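Local coordinates for teichoic acid biosynthesis protein F (Staphylococcus epidermidis, PDB 3L7I) that is a TagF-type teichoic acid biosynthesis protein whose modelled C-terminal part is a GT-B-like transferase module built on two parallel sheets, at residues Asn335-Tyr341 and Asn407-Tyr412; Thr442-Thr446 and Gly508-Asn512; Tyr577-Met583 and Asn598-Ser604; Leu451-Met455 and Lys469-Asn473. All blocks are in the same frame, centred on the assembly; numbering follows the deposited sequence.

Contact 1 of 4, residues Asn335-Tyr341 and Asn407-Tyr412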
# COMPACT_ATOMS: atom_id res chain seq x y z
N ASN A 335 1.38 -7.22 18.32
CA ASN A 335 0.32 -8.08 17.84
C ASN A 335 0.72 -8.75 16.53
O ASN A 335 -0.10 -9.39 15.85
CB ASN A 335 -0.96 -7.29 17.65
CG ASN A 335 -1.77 -7.20 18.91
OD1 ASN A 335 -1.46 -7.84 19.92
ND2 ASN A 335 -2.82 -6.39 18.87
N LYS A 336 1.98 -8.60 16.17
CA LYS A 336 2.42 -9.24 14.95
C LYS A 336 2.24 -10.77 15.08
O LYS A 336 1.88 -11.44 14.10
CB LYS A 336 3.84 -8.83 14.60
CG LYS A 336 4.92 -9.74 15.06
CD LYS A 336 6.20 -8.97 15.19
CE LYS A 336 7.36 -9.88 15.53
NZ LYS A 336 8.65 -9.20 15.19
N GLU A 337 2.42 -11.31 16.28
CA GLU A 337 2.27 -12.76 16.43
C GLU A 337 0.85 -13.20 16.10
O GLU A 337 0.60 -14.28 15.57
CB GLU A 337 2.72 -13.23 17.81
CG GLU A 337 4.23 -13.14 18.01
CD GLU A 337 5.02 -13.93 16.94
OE1 GLU A 337 4.43 -14.77 16.22
OE2 GLU A 337 6.26 -13.72 16.83
N ARG A 338 -0.08 -12.31 16.40
CA ARG A 338 -1.50 -12.59 16.25
C ARG A 338 -1.99 -12.47 14.81
O ARG A 338 -2.79 -13.28 14.35
CB ARG A 338 -2.27 -11.62 17.14
CG ARG A 338 -3.74 -11.88 17.23
CD ARG A 338 -4.17 -11.67 18.65
NE ARG A 338 -4.53 -10.29 18.94
CZ ARG A 338 -4.49 -9.74 20.15
NH1 ARG A 338 -4.07 -10.45 21.19
NH2 ARG A 338 -4.86 -8.48 20.30
N SER A 339 -1.52 -11.44 14.09
CA SER A 339 -1.93 -11.27 12.69
C SER A 339 -1.35 -12.39 11.83
O SER A 339 -1.98 -12.85 10.87
CB SER A 339 -1.52 -9.91 12.17
OG SER A 339 -0.20 -9.63 12.55
N LEU A 340 -0.15 -12.83 12.18
CA LEU A 340 0.42 -13.97 11.48
C LEU A 340 -0.47 -15.20 11.68
O LEU A 340 -0.79 -15.91 10.73
CB LEU A 340 1.83 -14.25 11.95
CG LEU A 340 2.38 -15.57 11.42
CD1 LEU A 340 2.22 -15.67 9.90
CD2 LEU A 340 3.84 -15.76 11.87
N TYR A 341 -0.87 -15.43 12.92
CA TYR A 341 -1.70 -16.58 13.27
C TYR A 341 -3.04 -16.52 12.57
O TYR A 341 -3.51 -17.53 12.06
CB TYR A 341 -1.88 -16.64 14.79
CG TYR A 341 -3.17 -17.27 15.23
CD1 TYR A 341 -3.27 -18.64 15.44
CD2 TYR A 341 -4.29 -16.49 15.47
CE1 TYR A 341 -4.45 -19.22 15.84
CE2 TYR A 341 -5.48 -17.06 15.88
CZ TYR A 341 -5.55 -18.42 16.06
OH TYR A 341 -6.73 -19.00 16.47
N ASN A 407 -0.03 -14.92 23.86
CA ASN A 407 0.35 -14.00 22.80
C ASN A 407 1.70 -14.22 22.17
O ASN A 407 2.26 -13.32 21.55
CB ASN A 407 0.28 -12.57 23.29
CG ASN A 407 -1.06 -11.98 23.05
OD1 ASN A 407 -1.24 -11.23 22.06
ND2 ASN A 407 -2.04 -12.34 23.89
N SER A 408 2.21 -15.43 22.33
CA SER A 408 3.48 -15.81 21.75
C SER A 408 3.22 -16.75 20.58
O SER A 408 2.10 -17.25 20.41
CB SER A 408 4.38 -16.46 22.79
OG SER A 408 3.82 -17.66 23.25
N ALA A 409 4.23 -16.96 19.76
CA ALA A 409 4.03 -17.79 18.58
C ALA A 409 3.48 -19.15 19.02
O ALA A 409 2.55 -19.69 18.40
CB ALA A 409 5.32 -17.93 17.83
N GLU A 410 4.04 -19.68 20.11
CA GLU A 410 3.70 -21.01 20.58
C GLU A 410 2.28 -21.06 21.07
O GLU A 410 1.62 -22.10 20.97
CB GLU A 410 4.64 -21.46 21.70
CG GLU A 410 6.02 -21.85 21.25
CD GLU A 410 7.01 -20.69 21.25
OE1 GLU A 410 6.56 -19.51 21.24
OE2 GLU A 410 8.23 -20.96 21.26
N TYR A 411 1.82 -19.94 21.64
CA TYR A 411 0.45 -19.80 22.13
C TYR A 411 -0.50 -19.96 20.96
O TYR A 411 -1.41 -20.77 21.01
CB TYR A 411 0.27 -18.42 22.77
CG TYR A 411 -1.13 -18.09 23.29
CD1 TYR A 411 -1.62 -18.69 24.44
CD2 TYR A 411 -1.92 -17.14 22.66
CE1 TYR A 411 -2.86 -18.39 24.92
CE2 TYR A 411 -3.17 -16.83 23.15
CZ TYR A 411 -3.63 -17.45 24.29
OH TYR A 411 -4.89 -17.15 24.80
N TYR A 412 -0.25 -19.20 19.90
CA TYR A 412 -1.11 -19.25 18.73
C TYR A 412 -1.10 -20.63 18.05
O TYR A 412 -2.15 -21.14 17.67
CB TYR A 412 -0.81 -18.09 17.77
CG TYR A 412 -1.23 -16.79 18.40
CD1 TYR A 412 -2.59 -16.49 18.55
CD2 TYR A 412 -0.30 -15.89 18.90
CE1 TYR A 412 -3.00 -15.34 19.16
CE2 TYR A 412 -0.71 -14.72 19.51
CZ TYR A 412 -2.06 -14.45 19.64
OH TYR A 412 -2.50 -13.29 20.26

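Contact 2 of 4, residues Thr442-Thr446 and Gly508-Asn512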
# COMPACT_ATOMS: atom_id res chain seq x y z
N THR A 442 -15.99 -25.08 31.33
CA THR A 442 -16.32 -25.69 32.59
C THR A 442 -17.04 -24.66 33.41
O THR A 442 -17.76 -24.99 34.35
CB THR A 442 -15.07 -26.09 33.32
OG1 THR A 442 -14.35 -24.91 33.68
CG2 THR A 442 -14.20 -26.91 32.40
N TRP A 443 -16.84 -23.40 33.01
CA TRP A 443 -17.13 -22.22 33.85
C TRP A 443 -16.57 -22.43 35.26
O TRP A 443 -15.82 -23.37 35.50
CB TRP A 443 -18.62 -21.85 33.85
CG TRP A 443 -18.88 -20.43 34.28
CD1 TRP A 443 -19.57 -20.02 35.36
CD2 TRP A 443 -18.40 -19.24 33.63
NE1 TRP A 443 -19.57 -18.65 35.43
CE2 TRP A 443 -18.86 -18.15 34.38
CE3 TRP A 443 -17.64 -19.00 32.48
CZ2 TRP A 443 -18.58 -16.84 34.03
CZ3 TRP A 443 -17.36 -17.69 32.13
CH2 TRP A 443 -17.83 -16.62 32.90
N HIS A 444 -16.90 -21.56 36.20
CA HIS A 444 -16.25 -21.63 37.49
C HIS A 444 -17.21 -21.36 38.64
O HIS A 444 -16.90 -20.58 39.55
CB HIS A 444 -15.12 -20.60 37.55
CG HIS A 444 -15.54 -19.25 37.09
ND1 HIS A 444 -15.23 -18.76 35.85
CD2 HIS A 444 -16.33 -18.32 37.68
CE1 HIS A 444 -15.77 -17.56 35.70
NE2 HIS A 444 -16.45 -17.28 36.80
N GLY A 445 -18.39 -21.97 38.63
CA GLY A 445 -19.22 -21.89 39.81
C GLY A 445 -20.69 -21.57 39.67
O GLY A 445 -21.09 -20.84 38.76
N THR A 446 -21.48 -22.11 40.58
CA THR A 446 -22.90 -21.86 40.63
C THR A 446 -23.13 -20.38 40.85
O THR A 446 -22.60 -19.81 41.80
CB THR A 446 -23.59 -22.62 41.79
OG1 THR A 446 -23.56 -24.04 41.55
CG2 THR A 446 -25.03 -22.17 41.92
N GLY A 508 -21.36 -31.80 37.44
CA GLY A 508 -20.68 -31.28 38.62
C GLY A 508 -19.29 -30.83 38.26
O GLY A 508 -18.78 -31.16 37.20
N TYR A 509 -18.66 -30.07 39.15
CA TYR A 509 -17.34 -29.50 38.86
C TYR A 509 -16.19 -30.47 39.11
O TYR A 509 -16.10 -31.10 40.17
CB TYR A 509 -17.13 -28.21 39.66
CG TYR A 509 -17.91 -27.06 39.11
CD1 TYR A 509 -17.78 -26.72 37.77
CD2 TYR A 509 -18.77 -26.32 39.90
CE1 TYR A 509 -18.47 -25.68 37.23
CE2 TYR A 509 -19.49 -25.26 39.36
CZ TYR A 509 -19.33 -24.94 38.01
OH TYR A 509 -20.00 -23.91 37.40
N PRO A 510 -15.32 -30.62 38.11
CA PRO A 510 -14.16 -31.48 38.32
C PRO A 510 -13.38 -31.03 39.56
O PRO A 510 -12.83 -31.87 40.28
CB PRO A 510 -13.34 -31.25 37.04
CG PRO A 510 -14.39 -31.03 36.01
CD PRO A 510 -15.46 -30.21 36.70
N ARG A 511 -13.35 -29.72 39.80
CA ARG A 511 -12.59 -29.13 40.89
C ARG A 511 -13.19 -29.53 42.22
O ARG A 511 -12.55 -29.40 43.27
CB ARG A 511 -12.66 -27.61 40.80
CG ARG A 511 -14.07 -27.13 40.71
CD ARG A 511 -14.36 -26.00 41.65
NE ARG A 511 -14.45 -24.75 40.92
CZ ARG A 511 -15.32 -23.78 41.19
NH1 ARG A 511 -15.33 -22.66 40.46
NH2 ARG A 511 -16.19 -23.92 42.20
N ASN A 512 -14.44 -30.01 42.16
CA ASN A 512 -15.17 -30.42 43.35
C ASN A 512 -14.97 -31.89 43.68
O ASN A 512 -15.29 -32.33 44.78
CB ASN A 512 -16.66 -30.09 43.21
CG ASN A 512 -16.98 -28.61 43.45
OD1 ASN A 512 -16.15 -27.85 43.94
ND2 ASN A 512 -18.21 -28.20 43.08

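Contact 3 of 4, residues Tyr577-Met583 and Asn598-Ser604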
# COMPACT_ATOMS: atom_id res chain seq x y z
N TYR A 577 -9.68 -22.63 68.06
CA TYR A 577 -9.70 -22.46 66.61
C TYR A 577 -8.49 -21.78 66.01
O TYR A 577 -7.75 -21.03 66.65
CB TYR A 577 -10.92 -21.63 66.20
CG TYR A 577 -12.24 -22.32 66.36
CD1 TYR A 577 -12.77 -23.10 65.34
CD2 TYR A 577 -12.97 -22.19 67.54
CE1 TYR A 577 -13.98 -23.73 65.49
CE2 TYR A 577 -14.19 -22.81 67.70
CZ TYR A 577 -14.69 -23.58 66.67
OH TYR A 577 -15.91 -24.22 66.83
N VAL A 578 -8.31 -22.02 64.73
CA VAL A 578 -7.44 -21.20 63.94
C VAL A 578 -8.28 -20.70 62.76
O VAL A 578 -9.17 -21.42 62.28
CB VAL A 578 -6.23 -22.02 63.53
CG1 VAL A 578 -6.41 -22.59 62.13
CG2 VAL A 578 -5.01 -21.17 63.63
N ILE A 579 -8.08 -19.46 62.32
CA ILE A 579 -8.93 -18.95 61.23
C ILE A 579 -8.18 -18.66 59.92
O ILE A 579 -7.18 -17.92 59.92
CB ILE A 579 -9.74 -17.72 61.69
CG1 ILE A 579 -10.74 -17.30 60.63
CG2 ILE A 579 -8.82 -16.55 62.05
CD1 ILE A 579 -11.53 -16.06 61.07
N LEU A 580 -8.64 -19.25 58.81
CA LEU A 580 -7.98 -19.01 57.52
C LEU A 580 -8.62 -17.84 56.78
O LEU A 580 -9.83 -17.88 56.49
CB LEU A 580 -8.02 -20.25 56.64
CG LEU A 580 -7.56 -21.55 57.29
CD1 LEU A 580 -7.49 -22.71 56.32
CD2 LEU A 580 -6.22 -21.31 57.95
N LEU A 581 -7.84 -16.80 56.49
CA LEU A 581 -8.36 -15.63 55.80
C LEU A 581 -8.06 -15.71 54.29
O LEU A 581 -6.90 -15.60 53.86
CB LEU A 581 -7.76 -14.34 56.37
CG LEU A 581 -7.81 -14.14 57.88
CD1 LEU A 581 -7.14 -12.84 58.28
CD2 LEU A 581 -9.23 -14.18 58.43
N ARG A 582 -9.11 -15.89 53.50
CA ARG A 582 -8.97 -15.91 52.05
C ARG A 582 -9.52 -14.63 51.45
O ARG A 582 -10.72 -14.52 51.18
CB ARG A 582 -9.69 -17.12 51.47
CG ARG A 582 -9.75 -17.11 49.94
CD ARG A 582 -9.50 -18.48 49.34
NE ARG A 582 -8.10 -18.63 48.99
CZ ARG A 582 -7.66 -18.94 47.78
NH1 ARG A 582 -8.51 -19.20 46.79
NH2 ARG A 582 -6.35 -19.03 47.57
N MET A 583 -8.64 -13.67 51.21
CA MET A 583 -9.05 -12.34 50.76
C MET A 583 -8.65 -12.05 49.32
O MET A 583 -7.79 -12.71 48.78
CB MET A 583 -8.37 -11.30 51.65
CG MET A 583 -8.14 -11.79 53.06
SD MET A 583 -9.71 -11.74 53.92
CE MET A 583 -9.81 -9.97 54.22
N ASN A 598 -0.21 -17.84 64.31
CA ASN A 598 -0.73 -19.14 64.77
C ASN A 598 -2.21 -19.09 65.10
O ASN A 598 -2.78 -20.09 65.54
CB ASN A 598 0.04 -19.65 65.99
CG ASN A 598 1.47 -19.99 65.67
OD1 ASN A 598 1.77 -20.59 64.63
ND2 ASN A 598 2.39 -19.62 66.56
N PHE A 599 -2.82 -17.92 64.92
CA PHE A 599 -4.26 -17.81 65.08
C PHE A 599 -4.95 -17.54 63.76
O PHE A 599 -5.78 -18.33 63.33
CB PHE A 599 -4.66 -16.76 66.12
CG PHE A 599 -6.15 -16.51 66.14
CD1 PHE A 599 -7.03 -17.58 66.28
CD2 PHE A 599 -6.66 -15.24 65.96
CE1 PHE A 599 -8.38 -17.37 66.27
CE2 PHE A 599 -8.00 -15.03 65.95
CZ PHE A 599 -8.87 -16.10 66.11
N ALA A 600 -4.62 -16.41 63.14
CA ALA A 600 -5.16 -16.05 61.83
C ALA A 600 -4.06 -16.13 60.77
O ALA A 600 -3.10 -15.36 60.79
CB ALA A 600 -5.79 -14.67 61.87
N ILE A 601 -4.22 -17.07 59.85
CA ILE A 601 -3.22 -17.33 58.81
C ILE A 601 -3.73 -16.77 57.50
O ILE A 601 -4.88 -17.01 57.13
CB ILE A 601 -3.04 -18.84 58.58
CG1 ILE A 601 -3.32 -19.65 59.86
CG2 ILE A 601 -1.70 -19.13 57.95
CD1 ILE A 601 -2.48 -19.27 61.05
N ASP A 602 -2.89 -16.05 56.77
CA ASP A 602 -3.31 -15.54 55.47
C ASP A 602 -3.15 -16.61 54.44
O ASP A 602 -2.06 -17.17 54.27
CB ASP A 602 -2.52 -14.31 55.06
CG ASP A 602 -3.08 -13.66 53.83
OD1 ASP A 602 -3.82 -14.35 53.11
OD2 ASP A 602 -2.81 -12.46 53.58
N VAL A 603 -4.23 -16.92 53.74
CA VAL A 603 -4.22 -18.06 52.86
C VAL A 603 -4.69 -17.68 51.46
O VAL A 603 -5.17 -18.51 50.68
CB VAL A 603 -5.08 -19.16 53.49
CG1 VAL A 603 -6.56 -18.89 53.27
CG2 VAL A 603 -4.69 -20.52 52.96
N SER A 604 -4.51 -16.39 51.13
CA SER A 604 -5.07 -15.77 49.92
C SER A 604 -4.35 -16.18 48.66
O SER A 604 -4.91 -16.13 47.58
CB SER A 604 -5.01 -14.25 50.03
OG SER A 604 -5.61 -13.79 51.21

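Contact 4 of 4, residues Leu451-Met455 and Lys469-Asn473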
# COMPACT_ATOMS: atom_id res chain seq x y z
N LEU A 451 -25.43 -12.52 35.78
CA LEU A 451 -24.33 -12.30 34.81
C LEU A 451 -24.75 -12.40 33.35
O LEU A 451 -25.76 -13.03 33.02
CB LEU A 451 -23.17 -13.29 35.04
CG LEU A 451 -23.45 -14.77 35.36
CD1 LEU A 451 -24.83 -15.21 34.94
CD2 LEU A 451 -22.39 -15.61 34.71
N ALA A 452 -23.95 -11.80 32.47
CA ALA A 452 -24.15 -11.93 31.03
C ALA A 452 -25.51 -11.36 30.57
O ALA A 452 -25.80 -10.20 30.81
CB ALA A 452 -23.97 -13.37 30.60
N ASN A 453 -26.33 -12.18 29.91
CA ASN A 453 -27.61 -11.70 29.41
C ASN A 453 -28.49 -11.05 30.50
O ASN A 453 -29.30 -10.14 30.24
CB ASN A 453 -28.37 -12.87 28.79
CG ASN A 453 -29.26 -12.43 27.65
OD1 ASN A 453 -29.25 -11.27 27.25
ND2 ASN A 453 -30.03 -13.37 27.12
N ASP A 454 -28.28 -11.51 31.73
CA ASP A 454 -29.20 -11.23 32.82
C ASP A 454 -28.90 -9.95 33.56
O ASP A 454 -29.74 -9.47 34.32
CB ASP A 454 -29.24 -12.41 33.80
CG ASP A 454 -29.93 -13.63 33.20
OD1 ASP A 454 -30.41 -13.50 32.05
OD2 ASP A 454 -30.00 -14.70 33.86
N MET A 455 -27.73 -9.37 33.34
CA MET A 455 -27.44 -8.09 33.96
C MET A 455 -28.34 -7.03 33.36
O MET A 455 -28.65 -7.08 32.17
CB MET A 455 -25.99 -7.71 33.76
CG MET A 455 -25.05 -8.67 34.43
SD MET A 455 -23.40 -7.98 34.54
CE MET A 455 -22.53 -9.39 35.27
N LYS A 469 -22.79 -7.46 26.08
CA LYS A 469 -23.59 -8.65 25.84
C LYS A 469 -23.37 -9.24 24.44
O LYS A 469 -23.29 -10.46 24.28
CB LYS A 469 -25.08 -8.37 26.10
CG LYS A 469 -25.41 -8.07 27.57
CD LYS A 469 -26.90 -8.15 27.83
CE LYS A 469 -27.32 -7.33 29.04
NZ LYS A 469 -28.78 -7.03 29.05
N ARG A 470 -23.26 -8.39 23.42
CA ARG A 470 -22.96 -8.90 22.10
C ARG A 470 -21.69 -9.73 22.14
O ARG A 470 -21.65 -10.84 21.62
CB ARG A 470 -22.83 -7.78 21.06
CG ARG A 470 -21.97 -8.16 19.83
CD ARG A 470 -22.25 -7.32 18.59
NE ARG A 470 -21.55 -6.03 18.55
CZ ARG A 470 -20.22 -5.88 18.64
NH1 ARG A 470 -19.44 -6.94 18.82
NH2 ARG A 470 -19.67 -4.67 18.58
N ASN A 471 -20.64 -9.20 22.76
CA ASN A 471 -19.37 -9.89 22.79
C ASN A 471 -19.42 -11.15 23.62
O ASN A 471 -18.77 -12.14 23.29
CB ASN A 471 -18.27 -8.98 23.32
CG ASN A 471 -17.81 -7.98 22.30
OD1 ASN A 471 -17.94 -8.20 21.09
ND2 ASN A 471 -17.29 -6.85 22.78
N PHE A 472 -20.19 -11.11 24.71
CA PHE A 472 -20.29 -12.26 25.57
C PHE A 472 -21.04 -13.32 24.78
O PHE A 472 -20.77 -14.51 24.89
CB PHE A 472 -21.06 -11.89 26.84
CG PHE A 472 -20.65 -12.68 28.04
CD1 PHE A 472 -20.68 -14.07 28.02
CD2 PHE A 472 -20.26 -12.05 29.20
CE1 PHE A 472 -20.30 -14.79 29.12
CE2 PHE A 472 -19.89 -12.78 30.31
CZ PHE A 472 -19.92 -14.14 30.27
N ASN A 473 -21.98 -12.87 23.98
CA ASN A 473 -22.80 -13.79 23.22
C ASN A 473 -21.94 -14.48 22.19
O ASN A 473 -22.13 -15.67 21.93
CB ASN A 473 -23.97 -13.04 22.56
CG ASN A 473 -24.92 -13.98 21.84
OD1 ASN A 473 -24.76 -15.20 21.89
ND2 ASN A 473 -25.91 -13.41 21.15

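Contact 1 of 4, residues Asn335-Tyr341 and Asn407-Tyr412
Y341 and Y412 provide the aromatic part of this contact, with ring centroids 4.9 Å apart and planes inclined by 38°, neither stacked nor edge-to-face. CD1 of Y412 lies over the rim of one Y341 face. Because CG of Y412 is anti to its own carbonyl carbon (chi1 -69°), the ring is laid across the first turn of helix 336-344. There R338 CA makes a CH-pi contact over one face, 4.1 Å from the Y412 centroid, and Y411 CD2 covers the opposite face.

Carbon-oxygen van der Waals contacts extend the interface: E337 CB approaches N407 O at 3.8 Å, and E337 OE1 reaches A409 CB at 3.7 Å.

Polar groups gather at one end. R338 NH1 comes to 3.1 Å from N407 OD1, but at an angle too poor for a hydrogen bond, and N335 OD1 sits over the guanidinium face. R338 also makes a cation-pi contact with Y430. Apart from this cluster, Y341 OH is hydrogen-bonded to N432 N.

Helix 336-344 thus packs on the first turn of helix 409-417, which follows edge strand 402-405 of the seven-stranded sheet. With no clear hydrogen bond between the segments, cohesion probably comes mainly from ring and van der Waals contact.

Contact 2 of 4, residues Thr442-Thr446 and Gly508-Asn512
Y509 drives its phenol into the bend of residues 442-446, where G445 N gives a weak hydrogen bond to Y509 OH, 2.8 Å long and bent to 137°. CG of Y509 stands anti to the carbonyl carbon (chi1 -75°), which carries the ring toward this backbone. T442 O lies in the ring plane at the CE1 edge, and T446 N approaches the edge at CE2, 3.9 Å away. G445 adopts a backbone conformation in which a side chain would collide with the preceding carbonyl O.

In R511, CG is wedged between the backbone N and the carbonyl carbon, and bends at chi2 and chi3 turn the guanidinium so that H444 O meets its edge, 2.8 Å from NH1. CD2 of Y509 lies over a guanidinium face. The stronger partners of R511 are acidic: NE forms a salt bridge with D367 and NH2 one with D629.

H444 turns its imidazole over the W443 indole, with CE1 above the rim of one indole face, and its ND1 is hydrogen-bonded to N424 O. Its side chain is about 6 Å from a bound sulfate ion.

The contact joins the loops that follow strands 438-441 and 504-506 of the seven-stranded sheet. Helix 367-379 packs on T442, Y509 and P510, helix 706-721 touches P510, and D629 of helix 626-630 ties R511 to the domain of the other sheet.

Contact 3 of 4, residues Tyr577-Met583 and Asn598-Ser604
L580 and I601 lie side by side and point the same way from their paired strands, L580 CD2 packing on I601 CG1 at 3.8 Å. L580 CB continues the row against V603 CG1. On the other sheet face I579 CG2 touches A600 CB at 3.6 Å and also sits over the F599 ring, a CH-pi contact 4.3 Å from the centroid and 18° off the normal. F599 CG is anti to the backbone N (chi1 172°), swinging the ring back so that Y577 O lies at its edge; Y570 stacks on the same ring.

Four backbone bonds between I579-L581 and F599-V603 hold this parallel register. Beyond the strands, side chains take over. R582 bends at chi2 and chi3 to present its guanidinium edge to V603 O, with NE and NH2 both weakly bonded to it. S604 OG accepts from M583 N at 3.0 Å and donates to D602 OD1 at 2.7 Å; that oxygen also receives S604 N, closing an Asx turn, while D602 OD2 is bonded to S588.

Strand 577-581, helix 585-588 and strand 600-602 form a beta-alpha-beta unit at one edge of the six-stranded parallel sheet, as in the Rossmann-like domains of GT-B folds.

Contact 4 of 4, residues Leu451-Met455 and Lys469-Asn473
K469 reaches across from helix 465-476 and brings its ammonium up to two backbone carbonyls, donating to M455 O at 3.1 Å and more weakly to N453 O at 3.4 Å. The M455 bond is nearly in line with the carbonyl, with a C=O to nitrogen angle of 167°. One good and one weak bond to neutral carbonyls hold the charged end, and their partial negative charge probably helps to stabilise it.

The lysine gets there by staying extended: CG is anti to the carbonyl carbon (chi1 -66°), and every later torsion is close to trans. Its methylenes therefore run past the turn, CE lying 3.7 Å from A452 O. N453 crosses the chain at about a right angle, bringing OD1 to 3.9 Å from K469 CD. The turn itself is drawn together by M455 N bonding to A452 O and D454 N to L451 O, which probably helps to orient the N453 and M455 carbonyls.

One helical turn after the lysine, F472 supplies the apolar part. A452 CB stands almost exactly above the ring centre, 4.0 Å from the centroid and 3° off the normal, a CH-pi contact. R426 adds a cation-pi interaction with the same ring.

Behind the turn, helix 487-496 provides further ties: N453 ND2 bonds to S495 O, and A496 packs against L451 and D454. D454 OD2 also bonds to the OH of Y655, which lies in the chain between strands 637-640 and 666-667. The contact thus fastens the long connection after strand 438-441 to helix 465-476.

Overall arrangement
Contacts 2 and 4 are the pair that touch: W443 CZ2 meets L451 CD2 at 4.1 Å, and W443 CH2 meets F472 CZ at 4.2 Å, though their centres are 20 Å apart. Contact 4 falls within the chain span bounded by contact 2. Contact 1 flanks the seven-stranded sheet and contact 3 lies at an edge of the six-stranded one, their centres about 30 Å and 24 Å from that of contact 2. Contact 2, nearest the chain centre and with the H444 side chain about 6 Å from a sulfate ion, lies where D629 of the other domain meets R511, consistent with the cleft of a GT-B fold. Contacts 3 and 4 lie on opposite sides of the chain's centre.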